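Local coordinates for protein diguanylate cyclase (Marinobacter aquaeolei VT8, PDB 3IGN) that probably condenses two GTP molecules into c-di-GMP through its GGDEF domain, the part of the longer protein described here, and binds that product, at residues R12-L16 with I66-A70; W22-V26 with F91-L95; G37-S41 with P96-A100; L42-D48 with T129-A135; R111-E115 with R163-V167. One frame throughout, in Å; residues are numbered along the deposited sequence.

In the fold
All five contacts lie in one GGDEF domain and gather round its central sheet. Interaction 4 pairs two inner strands. Interaction 2 lays a helix over the neighbouring strand, whose F91 closes the GGEEF signature and joins strand 40-47 by a probable hydrogen bond from F91 N to F45 O, 2.7 Å. F91 also packs against interaction 1, with L16 CD1 3.6 Å from F91 CD1. Interaction 5 lies beyond strand 130-136, its centre about 8 Å from that of interaction 4. Interaction 3 sits at the far end, its centre about 25 Å from that of interaction 1, and there T98 binds c-di-GMP. The side chain of D81, which also binds it, is about 4 Å from that of I93.

Interaction 1 (R12-L16 with I66-A70); sequences RLTGL and IRHTA
L13 and T14 press their side chains against one side of the helix that carries I66, R67 and A70. L13 holds CG anti to its own nitrogen (chi1 173°), which swings the two methyls toward the helix although the CB itself points along it. They divide the work: CD2 meets the CG2 branch of I66 at 3.6 Å, with the two side chains crossing at about a right angle, while CD1 lies over one face of the R67 guanidinium, 3.1 Å from R67 NH1. The CG of R67 also packs against L13 O. The polar end of R67 is held by a salt bridge to E64, so the leucine meets a tethered group.

T14 is two-sided, which is what a threonine offers here. Its methyl CG2 meets I66 CG2 at 3.4 Å and its CB sits 3.5 Å from A70 CB, both tighter than ordinary van der Waals contact; the small alanine lets the loop come this near. On the other branch OG1 accepts from L16 N (3.3 Å, 161°), forming an ST turn, and is hydrogen-bonded to D11. That turn belongs to the DxLTGLxNR sequence of GGDEF domains. L16, beyond it, brings CD1 to 3.8 Å from A70 CB.

The loop packs along one flank of helix 59-74 just before strand 17-18 begins. R85 of strand 82-85 touches L13, T14 and I66; F91 of strand 90-96 touches L16 and I66, and I47 of strand 40-47 also meets I66.

Interaction 2 (W22-V26 with F91-L95); sequences WENLV and FGIIL
W22 and I94 carry this helix-on-sheet packing of the GGDEF domain, in which helix 19-36 packs over strand 90-96 of the central sheet. The two short segments run in roughly the same direction, 32° apart, with axes 9.4 Å from each other at closest approach. The indole reaches the strand at G92, where no side chain intervenes and the ring can come down on the peptide itself: CZ2 is 3.3 Å from G92 C and 3.4 Å from I93 N, meeting them obliquely.

I94, two residues on from G92, is the strand's main side chain here. It slides past W22 in the opposite direction, and its CG1 lies 3.7 Å from W22 NE1. Extended to its tip, it drives CD1 against the helix, where that methyl meets V26 CG2 at 3.6 Å, L25 CB at 3.7 Å and the backbone of the same turn. Isoleucine suits the place: its CG1-CD1 arm is long enough to bring one methyl to the helix between L25 and V26.

The second shell fixes the indole. W22 keeps CG anti to its backbone nitrogen (chi1 -174°), sending the ring down from the helix, and NE1 hydrogen-bonds to the carbonyl of S82 on the adjoining strand, so the one polar atom of a buried ring is satisfied. L42 and M44 of strand 40-47 and M148 of helix 144-160 also touch the W22 side chain. Within the helix, V26 CG2 rests 3.6 Å above one face of the W22 ring, displaced toward its rim.

Interaction 3 (G37-S41 with P96-A100); sequences GQATS and PETDA. With C2E (9,9'-[(2R,3R,3aS,5S,7aR,9R,10R,10aS,12S,14aR)-3,5,10,12-tetrahydroxy-5,12-dioxidooctahydro-2H,7H-difuro[3,2-d:3',2'-j][1,3,7,9,2,8]tetraoxadiphosphacyclododecine-2,9-diyl]bis(2-amino-1,9-dihydro-6H-purin-6-one)), chain B.
S41 OG donates to T98 O at 2.8 Å and marks the tight side of this contact, where strand 40-47 of the GGDEF sheet begins beside the exit of strand 90-96. S41 OG lies anti to its carbonyl carbon (chi1 -61°), which points the hydroxyl at the turn, tilted 30° from the carbonyl plane of T98. T40 and P96 form the last antiparallel pair, a non-hydrogen-bonded one; proline suits it because no N-H is asked of it there. Beyond the pair, T98 N gives A39 O a weak bond of 3.3 Å.

The outer side is looser. E97, exposed and at positive phi, folds its chain back until OE2 lies 3.5 Å from Q38 CB, and A39 CB stands 4.3 Å from D99 CB. D99 looks the other way and caps S102 N at the start of helix 100-115.

T98 joins the turn to the nucleotide. D81, R78 and R109 also bind this c-di-GMP, R78 and D81 being the ends of an RxxD sequence, consistent with the inhibitory site of the family. A threonine hydroxyl can both give and take: T98 OG1 donates to P96 O, while N2 of the guanine donates to T98 OG1 at 2.8 Å and 163°.

Interaction 4 (L42-D48 with T129-A135); sequences LVMFDID and TVSMGIA
Strands 42-47 and 130-135 run antiparallel, their axes 4.7 Å apart, with paired bonds between L42 and A135, M44 and G133, and D46 and S131, such as A135 N to L42 O at 2.9 Å.

On the face carrying V43, F45 and I47 the side chains are apolar, as suits a surface buried under helices. V43 and I134 lie side by side, pointing the same way. F45 CB is 3.5 Å from M132 CG. With CG between its nitrogen and carbonyl carbon (chi1 67°), the F45 ring lies where V130 CG1 meets its edge, 4.1 Å from CD1. The selenium of M132, a selenomethionine, lies obliquely 5.3 Å from the F45 ring centroid in a Met-aromatic contact. These are inner strands of the GGDEF sheet: F45 meets F91 on the next strand with nearly parallel rings, and helices 59-74 and 100-115 pack on this face. On the other, D46 makes a salt bridge with K159 of helix 144-160.

Beyond the last pair D48 N donates to T129 O. Aspartate suits this strand end because each carboxylate oxygen can take a hydroxyl: OD1 accepts from S131 OG (2.6 Å) through its syn lone pair, OD2 from T129 OG1 (2.6 Å) through its anti one. OD2 also accepts from N164 N.

Interaction 5 (R111-E115 with R163-V167); sequences REAIE and RNKVV
N164 OD1 is gripped twice, by R111 NH1 at 2.8 Å and by a water at 2.7 Å, where the C-terminal end of helix 100-115 meets the approach to edge strand 166-168 of the GGDEF sheet. An asparagine is well chosen: its amide accepts on one side and donates on the other. While OD1 takes the arginine, ND2 donates to E115 OE2 at 2.6 Å and 162°, so both ends of the amide are held and its rotation is fixed. N164 also adopts the left-handed helical backbone conformation (phi 46°) that this turn needs, one that asparagine tolerates well.

R111 and E115 stand one helical turn apart and both point at N164. They are joined in turn, since R111 NH1 makes a salt bridge with E115 OE1 at 3.1 Å, and the three residues close a ring of polar contacts. N164 OD1 lies near the guanidinium plane of R111, though the arginine comes from above the plane of the amide, the guanidinium and amide planes being 64° apart; the carboxylate of E115 is likewise met from above its plane. The charge of R111 is shared further, with E108 through NH2.

The arginine stem does ordinary packing. R111 CD passes 3.8 Å from K165 CA, and V166 CG2 lies just beyond. The water bound to OD1 ties the turn to the helix backbone too, donating to R111 O at 3.0 Å.

Interaction 1 (R12-L16 with I66-A70)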
# COMPACT_ATOMS: atom_id res chain seq x y z
N ARG A 12 3.10 -6.18 14.18
CA ARG A 12 4.38 -6.20 14.89
C ARG A 12 5.61 -5.81 14.06
O ARG A 12 6.33 -4.87 14.42
CB ARG A 12 4.62 -7.58 15.49
CG ARG A 12 3.63 -7.99 16.57
CD ARG A 12 3.98 -9.37 17.10
NE ARG A 12 3.99 -10.36 16.02
CZ ARG A 12 2.96 -11.13 15.69
NH1 ARG A 12 1.82 -11.04 16.37
NH2 ARG A 12 3.06 -11.99 14.69
N LEU A 13 5.84 -6.52 12.97
CA LEU A 13 7.00 -6.28 12.11
C LEU A 13 7.16 -4.88 11.52
O LEU A 13 8.26 -4.34 11.50
CB LEU A 13 7.01 -7.29 10.95
CG LEU A 13 8.07 -7.09 9.86
CD1 LEU A 13 9.46 -7.30 10.44
CD2 LEU A 13 7.82 -8.07 8.72
N THR A 14 6.05 -4.30 11.06
CA THR A 14 6.10 -2.99 10.43
C THR A 14 5.67 -1.80 11.28
O THR A 14 6.09 -0.67 11.03
CB THR A 14 5.24 -2.97 9.16
OG1 THR A 14 3.86 -3.14 9.52
CG2 THR A 14 5.65 -4.11 8.23
N GLY A 15 4.82 -2.04 12.27
CA GLY A 15 4.36 -0.94 13.11
C GLY A 15 3.12 -0.27 12.53
O GLY A 15 2.51 0.60 13.16
N LEU A 16 2.75 -0.67 11.32
CA LEU A 16 1.58 -0.12 10.65
C LEU A 16 0.33 -0.76 11.23
O LEU A 16 0.42 -1.69 12.03
CB LEU A 16 1.64 -0.43 9.15
CG LEU A 16 2.88 0.01 8.38
CD1 LEU A 16 2.79 -0.49 6.95
CD2 LEU A 16 3.00 1.53 8.42
N ILE A 66 10.50 -5.70 3.92
CA ILE A 66 9.16 -5.34 4.35
C ILE A 66 9.22 -4.15 5.30
O ILE A 66 8.47 -3.19 5.16
CB ILE A 66 8.45 -6.51 5.06
CG1 ILE A 66 8.03 -7.56 4.03
CG2 ILE A 66 7.24 -6.01 5.83
CD1 ILE A 66 7.53 -8.85 4.65
N ARG A 67 10.12 -4.22 6.28
CA ARG A 67 10.25 -3.14 7.24
C ARG A 67 10.66 -1.83 6.57
O ARG A 67 10.17 -0.76 6.93
CB ARG A 67 11.27 -3.50 8.33
CG ARG A 67 10.67 -4.24 9.50
CD ARG A 67 11.67 -4.40 10.64
NE ARG A 67 12.74 -5.33 10.29
CZ ARG A 67 12.96 -6.48 10.91
NH1 ARG A 67 12.19 -6.84 11.93
NH2 ARG A 67 13.95 -7.27 10.52
N HIS A 68 11.56 -1.91 5.60
CA HIS A 68 12.00 -0.71 4.91
C HIS A 68 10.84 -0.11 4.12
O HIS A 68 10.68 1.10 4.07
CB HIS A 68 13.15 -1.03 3.95
CG HIS A 68 13.69 0.18 3.25
ND1 HIS A 68 14.30 1.22 3.92
CD2 HIS A 68 13.68 0.53 1.94
CE1 HIS A 68 14.64 2.16 3.05
NE2 HIS A 68 14.28 1.76 1.84
N THR A 69 10.05 -0.98 3.49
CA THR A 69 8.91 -0.53 2.70
C THR A 69 7.93 0.22 3.60
O THR A 69 7.42 1.28 3.24
CB THR A 69 8.18 -1.73 2.05
OG1 THR A 69 9.10 -2.44 1.21
CG2 THR A 69 7.01 -1.24 1.21
N ALA A 70 7.68 -0.34 4.78
CA ALA A 70 6.78 0.29 5.74
C ALA A 70 7.36 1.62 6.20
O ALA A 70 6.64 2.60 6.36
CB ALA A 70 6.56 -0.63 6.94

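Interaction 2 (W22-V26 with F91-L95)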
# COMPACT_ATOMS: atom_id res chain seq x y z
N TRP A 22 -7.12 -1.76 9.84
CA TRP A 22 -7.07 -0.95 8.63
C TRP A 22 -8.38 -1.08 7.87
O TRP A 22 -8.93 -0.08 7.42
CB TRP A 22 -5.90 -1.36 7.75
CG TRP A 22 -5.70 -0.47 6.56
CD1 TRP A 22 -5.21 0.81 6.55
CD2 TRP A 22 -6.01 -0.79 5.20
NE1 TRP A 22 -5.19 1.30 5.26
CE2 TRP A 22 -5.68 0.34 4.41
CE3 TRP A 22 -6.54 -1.92 4.56
CZ2 TRP A 22 -5.86 0.37 3.02
CZ3 TRP A 22 -6.72 -1.89 3.17
CH2 TRP A 22 -6.37 -0.75 2.42
N GLU A 23 -8.90 -2.30 7.74
CA GLU A 23 -10.16 -2.50 7.02
C GLU A 23 -11.32 -1.77 7.70
O GLU A 23 -12.22 -1.27 7.03
CB GLU A 23 -10.49 -4.00 6.89
CG GLU A 23 -9.83 -4.66 5.68
CD GLU A 23 -10.32 -6.08 5.43
OE1 GLU A 23 -11.44 -6.42 5.86
OE2 GLU A 23 -9.58 -6.85 4.78
N ASN A 24 -11.30 -1.73 9.03
CA ASN A 24 -12.36 -1.03 9.74
C ASN A 24 -12.31 0.46 9.37
O ASN A 24 -13.36 1.11 9.26
CB ASN A 24 -12.19 -1.20 11.26
CG ASN A 24 -13.23 -0.42 12.05
OD1 ASN A 24 -12.96 0.68 12.53
ND2 ASN A 24 -14.42 -0.99 12.18
N LEU A 25 -11.10 0.98 9.16
CA LEU A 25 -10.91 2.38 8.78
C LEU A 25 -11.35 2.60 7.33
O LEU A 25 -11.92 3.64 6.99
CB LEU A 25 -9.44 2.78 8.95
CG LEU A 25 -9.06 3.57 10.22
CD1 LEU A 25 -9.84 3.06 11.41
CD2 LEU A 25 -7.57 3.47 10.46
N VAL A 26 -11.08 1.62 6.47
CA VAL A 26 -11.51 1.71 5.07
C VAL A 26 -13.04 1.78 5.05
O VAL A 26 -13.63 2.58 4.32
CB VAL A 26 -11.07 0.47 4.26
CG1 VAL A 26 -11.68 0.52 2.86
CG2 VAL A 26 -9.56 0.42 4.16
N PHE A 91 0.47 -3.98 1.09
CA PHE A 91 0.18 -2.83 1.94
C PHE A 91 -0.99 -2.05 1.36
O PHE A 91 -1.29 -2.15 0.18
CB PHE A 91 1.39 -1.90 2.01
CG PHE A 91 2.63 -2.54 2.56
CD1 PHE A 91 3.02 -2.31 3.87
CD2 PHE A 91 3.42 -3.35 1.75
CE1 PHE A 91 4.19 -2.89 4.38
CE2 PHE A 91 4.58 -3.93 2.25
CZ PHE A 91 4.97 -3.70 3.56
N GLY A 92 -1.65 -1.27 2.20
CA GLY A 92 -2.76 -0.46 1.73
C GLY A 92 -2.67 0.91 2.36
O GLY A 92 -2.11 1.06 3.44
N ILE A 93 -3.19 1.93 1.69
CA ILE A 93 -3.19 3.28 2.25
C ILE A 93 -4.52 3.94 1.93
O ILE A 93 -5.02 3.83 0.80
CB ILE A 93 -2.10 4.19 1.63
CG1 ILE A 93 -0.78 3.45 1.46
CG2 ILE A 93 -1.87 5.39 2.54
CD1 ILE A 93 0.25 4.26 0.69
N ILE A 94 -5.11 4.61 2.92
CA ILE A 94 -6.36 5.33 2.71
C ILE A 94 -5.91 6.76 2.53
O ILE A 94 -5.14 7.28 3.34
CB ILE A 94 -7.29 5.25 3.94
CG1 ILE A 94 -7.67 3.81 4.22
CG2 ILE A 94 -8.56 6.08 3.69
CD1 ILE A 94 -8.44 3.61 5.53
N LEU A 95 -6.36 7.40 1.46
CA LEU A 95 -5.98 8.78 1.21
C LEU A 95 -7.24 9.65 1.18
O LEU A 95 -7.87 9.82 0.14
CB LEU A 95 -5.25 8.88 -0.13
CG LEU A 95 -4.04 7.96 -0.34
CD1 LEU A 95 -3.54 8.12 -1.77
CD2 LEU A 95 -2.93 8.30 0.66

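Interaction 3 (G37-S41 with P96-A100)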
# COMPACT_ATOMS: atom_id res chain seq x y z
N GLY A 37 -19.74 12.48 0.07
CA GLY A 37 -19.19 12.57 -1.28
C GLY A 37 -17.82 13.18 -1.51
O GLY A 37 -17.50 13.61 -2.64
N GLN A 38 -16.99 13.23 -0.48
CA GLN A 38 -15.65 13.80 -0.59
C GLN A 38 -14.74 12.95 -1.46
O GLN A 38 -14.93 11.74 -1.57
CB GLN A 38 -15.01 13.92 0.80
CG GLN A 38 -14.43 12.60 1.38
CD GLN A 38 -15.48 11.67 1.97
OE1 GLN A 38 -16.66 12.04 2.11
NE2 GLN A 38 -15.06 10.45 2.33
N ALA A 39 -13.76 13.58 -2.10
CA ALA A 39 -12.82 12.84 -2.91
C ALA A 39 -12.04 11.99 -1.92
O ALA A 39 -11.62 12.47 -0.87
CB ALA A 39 -11.88 13.78 -3.64
N THR A 40 -11.87 10.71 -2.23
CA THR A 40 -11.12 9.84 -1.34
C THR A 40 -10.64 8.68 -2.20
O THR A 40 -11.36 8.20 -3.08
CB THR A 40 -11.99 9.33 -0.16
OG1 THR A 40 -11.15 8.63 0.77
CG2 THR A 40 -13.09 8.42 -0.63
N SER A 41 -9.41 8.26 -1.97
CA SER A 41 -8.82 7.19 -2.76
C SER A 41 -8.19 6.14 -1.87
O SER A 41 -7.86 6.39 -0.72
CB SER A 41 -7.76 7.77 -3.69
OG SER A 41 -8.31 8.72 -4.58
N PRO A 96 -7.62 10.21 2.33
CA PRO A 96 -8.82 11.05 2.37
C PRO A 96 -8.59 12.40 1.69
O PRO A 96 -7.47 12.89 1.61
CB PRO A 96 -9.08 11.19 3.88
CG PRO A 96 -7.70 11.22 4.44
CD PRO A 96 -7.01 10.10 3.67
N GLU A 97 -9.68 12.98 1.19
CA GLU A 97 -9.66 14.29 0.53
C GLU A 97 -8.65 14.31 -0.60
O GLU A 97 -8.07 15.36 -0.89
CB GLU A 97 -9.31 15.37 1.54
CG GLU A 97 -10.34 15.58 2.63
CD GLU A 97 -11.63 16.14 2.08
OE1 GLU A 97 -11.57 16.94 1.12
OE2 GLU A 97 -12.70 15.80 2.62
N THR A 98 -8.45 13.17 -1.24
CA THR A 98 -7.47 13.05 -2.30
C THR A 98 -8.05 12.32 -3.51
O THR A 98 -8.51 11.19 -3.38
CB THR A 98 -6.26 12.25 -1.78
OG1 THR A 98 -5.75 12.87 -0.59
CG2 THR A 98 -5.14 12.18 -2.82
N ASP A 99 -8.04 12.96 -4.68
CA ASP A 99 -8.58 12.31 -5.87
C ASP A 99 -7.54 11.42 -6.53
O ASP A 99 -6.39 11.37 -6.10
CB ASP A 99 -9.15 13.32 -6.88
CG ASP A 99 -8.12 14.33 -7.37
OD1 ASP A 99 -6.91 14.08 -7.30
OD2 ASP A 99 -8.56 15.39 -7.87
N ALA A 100 -7.94 10.72 -7.58
CA ALA A 100 -7.04 9.80 -8.27
C ALA A 100 -5.72 10.41 -8.72
O ALA A 100 -4.65 9.84 -8.49
CB ALA A 100 -7.77 9.18 -9.46
P1 C2E B . 3.19 18.26 -4.89
O2P C2E B . 3.90 17.19 -3.92
O1P C2E B . 3.71 18.09 -6.27
O5' C2E B . 1.62 18.08 -4.90
C5' C2E B . 1.03 16.84 -4.77
C4' C2E B . -0.49 16.91 -4.75
O4' C2E B . -0.89 15.54 -4.60
C3' C2E B . -1.02 17.69 -3.51
O3' C2E B . -1.84 18.85 -3.75
C2' C2E B . -1.69 16.64 -2.64
O2' C2E B . -3.04 17.00 -2.38
C1' C2E B . -1.51 15.30 -3.33
N9 C2E B . -0.58 14.62 -2.39
C8 C2E B . 0.80 14.62 -2.44
N7 C2E B . 1.30 13.96 -1.46
C5 C2E B . 0.30 13.48 -0.70
C6 C2E B . 0.25 12.71 0.48
O6 C2E B . 1.27 12.34 1.03
N1 C2E B . -0.99 12.40 1.00
C2 C2E B . -2.14 12.82 0.38
N2 C2E B . -3.36 12.49 0.91
N3 C2E B . -2.10 13.55 -0.73
C4 C2E B . -0.92 13.89 -1.29
P11 C2E B . -1.47 19.98 -2.65
O21 C2E B . -1.67 19.46 -1.14
O11 C2E B . -2.30 21.19 -2.87
O5A C2E B . 0.07 20.30 -2.95
C5A C2E B . 0.84 21.12 -2.16
C4A C2E B . 2.26 21.27 -2.71
O4A C2E B . 2.98 21.97 -1.69
C3A C2E B . 2.97 19.93 -2.99
O3A C2E B . 3.43 19.74 -4.31
C2A C2E B . 4.08 19.84 -1.98
O2A C2E B . 5.36 19.66 -2.60
C1A C2E B . 4.01 21.09 -1.12
N91 C2E B . 3.60 20.46 0.16
C81 C2E B . 2.33 20.36 0.68
N71 C2E B . 2.34 19.73 1.81
C51 C2E B . 3.61 19.37 2.10
C61 C2E B . 4.22 18.66 3.17
O61 C2E B . 3.55 18.24 4.10
N11 C2E B . 5.57 18.47 3.14
C21 C2E B . 6.33 18.94 2.09
N21 C2E B . 7.69 18.73 2.09
N31 C2E B . 5.78 19.60 1.08
C41 C2E B . 4.43 19.83 1.04

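Interaction 4 (L42-D48 with T129-A135)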
# COMPACT_ATOMS: atom_id res chain seq x y z
N LEU A 42 -8.02 4.96 -2.45
CA LEU A 42 -7.42 3.83 -1.78
C LEU A 42 -6.24 3.33 -2.60
O LEU A 42 -6.30 3.30 -3.83
CB LEU A 42 -8.45 2.72 -1.66
CG LEU A 42 -8.13 1.55 -0.74
CD1 LEU A 42 -8.20 2.03 0.70
CD2 LEU A 42 -9.12 0.42 -0.98
N VAL A 43 -5.17 2.95 -1.92
CA VAL A 43 -3.99 2.42 -2.58
C VAL A 43 -3.74 1.01 -2.05
O VAL A 43 -3.97 0.74 -0.87
CB VAL A 43 -2.73 3.26 -2.28
CG1 VAL A 43 -1.51 2.68 -3.01
CG2 VAL A 43 -2.96 4.70 -2.70
N MSE A 44 -3.32 0.11 -2.92
CA MSE A 44 -3.01 -1.26 -2.54
C MSE A 44 -1.72 -1.52 -3.28
O MSE A 44 -1.67 -1.34 -4.50
CB MSE A 44 -4.07 -2.25 -3.03
CG MSE A 44 -5.50 -1.87 -2.69
SE MSE A 44 -6.36 -3.24 -1.64
CE MSE A 44 -5.38 -2.91 -0.04
N PHE A 45 -0.65 -1.87 -2.58
CA PHE A 45 0.60 -2.14 -3.26
C PHE A 45 1.34 -3.33 -2.69
O PHE A 45 1.16 -3.70 -1.53
CB PHE A 45 1.48 -0.87 -3.32
CG PHE A 45 2.01 -0.40 -1.98
CD1 PHE A 45 3.31 -0.73 -1.58
CD2 PHE A 45 1.26 0.45 -1.17
CE1 PHE A 45 3.85 -0.22 -0.40
CE2 PHE A 45 1.79 0.97 0.01
CZ PHE A 45 3.09 0.63 0.40
N ASP A 46 2.15 -3.95 -3.56
CA ASP A 46 2.92 -5.14 -3.23
C ASP A 46 4.38 -4.93 -3.58
O ASP A 46 4.72 -4.16 -4.48
CB ASP A 46 2.43 -6.34 -4.04
CG ASP A 46 1.11 -6.88 -3.57
OD1 ASP A 46 0.46 -6.23 -2.73
OD2 ASP A 46 0.71 -7.97 -4.06
N ILE A 47 5.25 -5.66 -2.89
CA ILE A 47 6.67 -5.60 -3.16
C ILE A 47 6.86 -6.53 -4.36
O ILE A 47 6.38 -7.66 -4.35
CB ILE A 47 7.48 -6.14 -1.97
CG1 ILE A 47 7.35 -5.16 -0.79
CG2 ILE A 47 8.93 -6.35 -2.37
CD1 ILE A 47 7.47 -5.83 0.57
N ASP A 48 7.54 -6.06 -5.40
CA ASP A 48 7.77 -6.88 -6.59
C ASP A 48 8.74 -8.02 -6.34
O ASP A 48 9.68 -7.89 -5.56
CB ASP A 48 8.32 -6.02 -7.73
CG ASP A 48 7.29 -5.05 -8.29
OD1 ASP A 48 6.13 -5.47 -8.44
OD2 ASP A 48 7.65 -3.90 -8.58
N THR A 129 11.55 -3.14 -6.05
CA THR A 129 10.53 -2.18 -6.44
C THR A 129 9.16 -2.62 -5.95
O THR A 129 9.00 -3.72 -5.41
CB THR A 129 10.46 -2.02 -7.97
OG1 THR A 129 10.19 -3.29 -8.58
CG2 THR A 129 11.76 -1.46 -8.51
N VAL A 130 8.17 -1.75 -6.15
CA VAL A 130 6.80 -2.05 -5.76
C VAL A 130 5.87 -1.75 -6.92
O VAL A 130 6.17 -0.91 -7.77
CB VAL A 130 6.33 -1.19 -4.55
CG1 VAL A 130 6.96 -1.69 -3.25
CG2 VAL A 130 6.68 0.26 -4.79
N SER A 131 4.75 -2.45 -6.94
CA SER A 131 3.72 -2.23 -7.95
C SER A 131 2.59 -1.62 -7.13
O SER A 131 2.35 -2.06 -6.01
CB SER A 131 3.28 -3.57 -8.57
OG SER A 131 4.26 -4.05 -9.48
N MSE A 132 1.91 -0.62 -7.66
CA MSE A 132 0.85 0.04 -6.90
C MSE A 132 -0.44 0.26 -7.68
O MSE A 132 -0.41 0.59 -8.87
CB MSE A 132 1.36 1.38 -6.38
CG MSE A 132 2.77 1.30 -5.78
SE MSE A 132 3.43 3.00 -5.15
CE MSE A 132 4.07 3.69 -6.78
N GLY A 133 -1.56 0.07 -7.00
CA GLY A 133 -2.86 0.26 -7.61
C GLY A 133 -3.66 1.30 -6.85
O GLY A 133 -3.70 1.27 -5.63
N ILE A 134 -4.28 2.22 -7.58
CA ILE A 134 -5.07 3.30 -6.99
C ILE A 134 -6.52 3.23 -7.45
O ILE A 134 -6.80 2.98 -8.62
CB ILE A 134 -4.53 4.69 -7.42
CG1 ILE A 134 -3.13 4.93 -6.86
CG2 ILE A 134 -5.49 5.81 -6.97
CD1 ILE A 134 -2.44 6.11 -7.53
N ALA A 135 -7.45 3.45 -6.52
CA ALA A 135 -8.85 3.47 -6.87
C ALA A 135 -9.54 4.58 -6.10
O ALA A 135 -9.65 4.53 -4.87
CB ALA A 135 -9.52 2.12 -6.56
O HOH W 1 11.90 -6.26 -6.69

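Interaction 5 (R111-E115 with R163-V167)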
# COMPACT_ATOMS: atom_id res chain seq x y z
N ARG A 111 7.01 5.10 -4.75
CA ARG A 111 7.62 4.19 -5.73
C ARG A 111 9.08 4.56 -5.96
O ARG A 111 9.95 3.70 -5.92
CB ARG A 111 6.90 4.25 -7.08
CG ARG A 111 7.33 3.15 -8.06
CD ARG A 111 6.98 3.52 -9.50
NE ARG A 111 7.66 4.74 -9.90
CZ ARG A 111 8.98 4.83 -10.10
NH1 ARG A 111 9.75 3.77 -9.94
NH2 ARG A 111 9.52 6.00 -10.42
N GLU A 112 9.32 5.84 -6.20
CA GLU A 112 10.68 6.31 -6.46
C GLU A 112 11.59 6.14 -5.26
O GLU A 112 12.75 5.75 -5.40
CB GLU A 112 10.65 7.78 -6.89
CG GLU A 112 11.88 8.22 -7.66
CD GLU A 112 11.76 9.64 -8.19
OE1 GLU A 112 10.63 10.04 -8.55
OE2 GLU A 112 12.79 10.35 -8.25
N ALA A 113 11.06 6.41 -4.07
CA ALA A 113 11.86 6.28 -2.85
C ALA A 113 12.28 4.83 -2.66
O ALA A 113 13.38 4.54 -2.19
CB ALA A 113 11.06 6.76 -1.65
N ILE A 114 11.40 3.91 -3.04
CA ILE A 114 11.70 2.49 -2.92
C ILE A 114 12.69 2.07 -4.00
O ILE A 114 13.63 1.32 -3.75
CB ILE A 114 10.41 1.64 -3.03
CG1 ILE A 114 9.49 1.96 -1.85
CG2 ILE A 114 10.77 0.16 -3.12
CD1 ILE A 114 8.88 0.75 -1.15
N GLU A 115 12.48 2.58 -5.21
CA GLU A 115 13.34 2.26 -6.34
C GLU A 115 14.79 2.70 -6.08
O GLU A 115 15.73 2.01 -6.45
CB GLU A 115 12.81 2.93 -7.61
CG GLU A 115 13.49 2.51 -8.91
CD GLU A 115 12.93 3.25 -10.12
OE1 GLU A 115 12.76 4.48 -10.03
OE2 GLU A 115 12.67 2.60 -11.15
N ARG A 163 5.38 -3.92 -13.84
CA ARG A 163 5.83 -3.73 -12.46
C ARG A 163 6.55 -2.40 -12.27
O ARG A 163 6.72 -1.63 -13.21
CB ARG A 163 6.73 -4.89 -12.03
CG ARG A 163 5.96 -6.18 -11.78
CD ARG A 163 6.89 -7.35 -11.49
NE ARG A 163 6.22 -8.42 -10.76
CZ ARG A 163 5.79 -9.56 -11.29
NH1 ARG A 163 5.97 -9.81 -12.59
NH2 ARG A 163 5.18 -10.45 -10.53
N ASN A 164 6.98 -2.12 -11.03
CA ASN A 164 7.65 -0.86 -10.70
C ASN A 164 6.89 0.30 -11.32
O ASN A 164 7.45 1.17 -11.99
CB ASN A 164 9.10 -0.86 -11.20
CG ASN A 164 9.87 0.36 -10.75
OD1 ASN A 164 9.57 0.95 -9.70
ND2 ASN A 164 10.88 0.75 -11.52
N LYS A 165 5.58 0.31 -11.06
CA LYS A 165 4.71 1.32 -11.63
C LYS A 165 3.44 1.50 -10.82
O LYS A 165 3.09 0.67 -9.98
CB LYS A 165 4.32 0.92 -13.05
CG LYS A 165 3.87 -0.55 -13.11
CD LYS A 165 3.12 -0.87 -14.39
CE LYS A 165 3.75 -0.21 -15.59
NZ LYS A 165 2.69 0.21 -16.53
N VAL A 166 2.74 2.59 -11.12
CA VAL A 166 1.48 2.93 -10.46
C VAL A 166 0.38 2.90 -11.51
O VAL A 166 0.52 3.51 -12.57
CB VAL A 166 1.50 4.37 -9.90
CG1 VAL A 166 0.25 4.61 -9.05
CG2 VAL A 166 2.75 4.62 -9.14
N VAL A 167 -0.71 2.21 -11.21
CA VAL A 167 -1.83 2.16 -12.14
C VAL A 167 -3.08 2.68 -11.45
O VAL A 167 -3.36 2.31 -10.32
CB VAL A 167 -2.11 0.72 -12.64
CG1 VAL A 167 -3.48 0.67 -13.32
CG2 VAL A 167 -1.03 0.30 -13.63
O HOH W 2 9.71 0.95 -6.97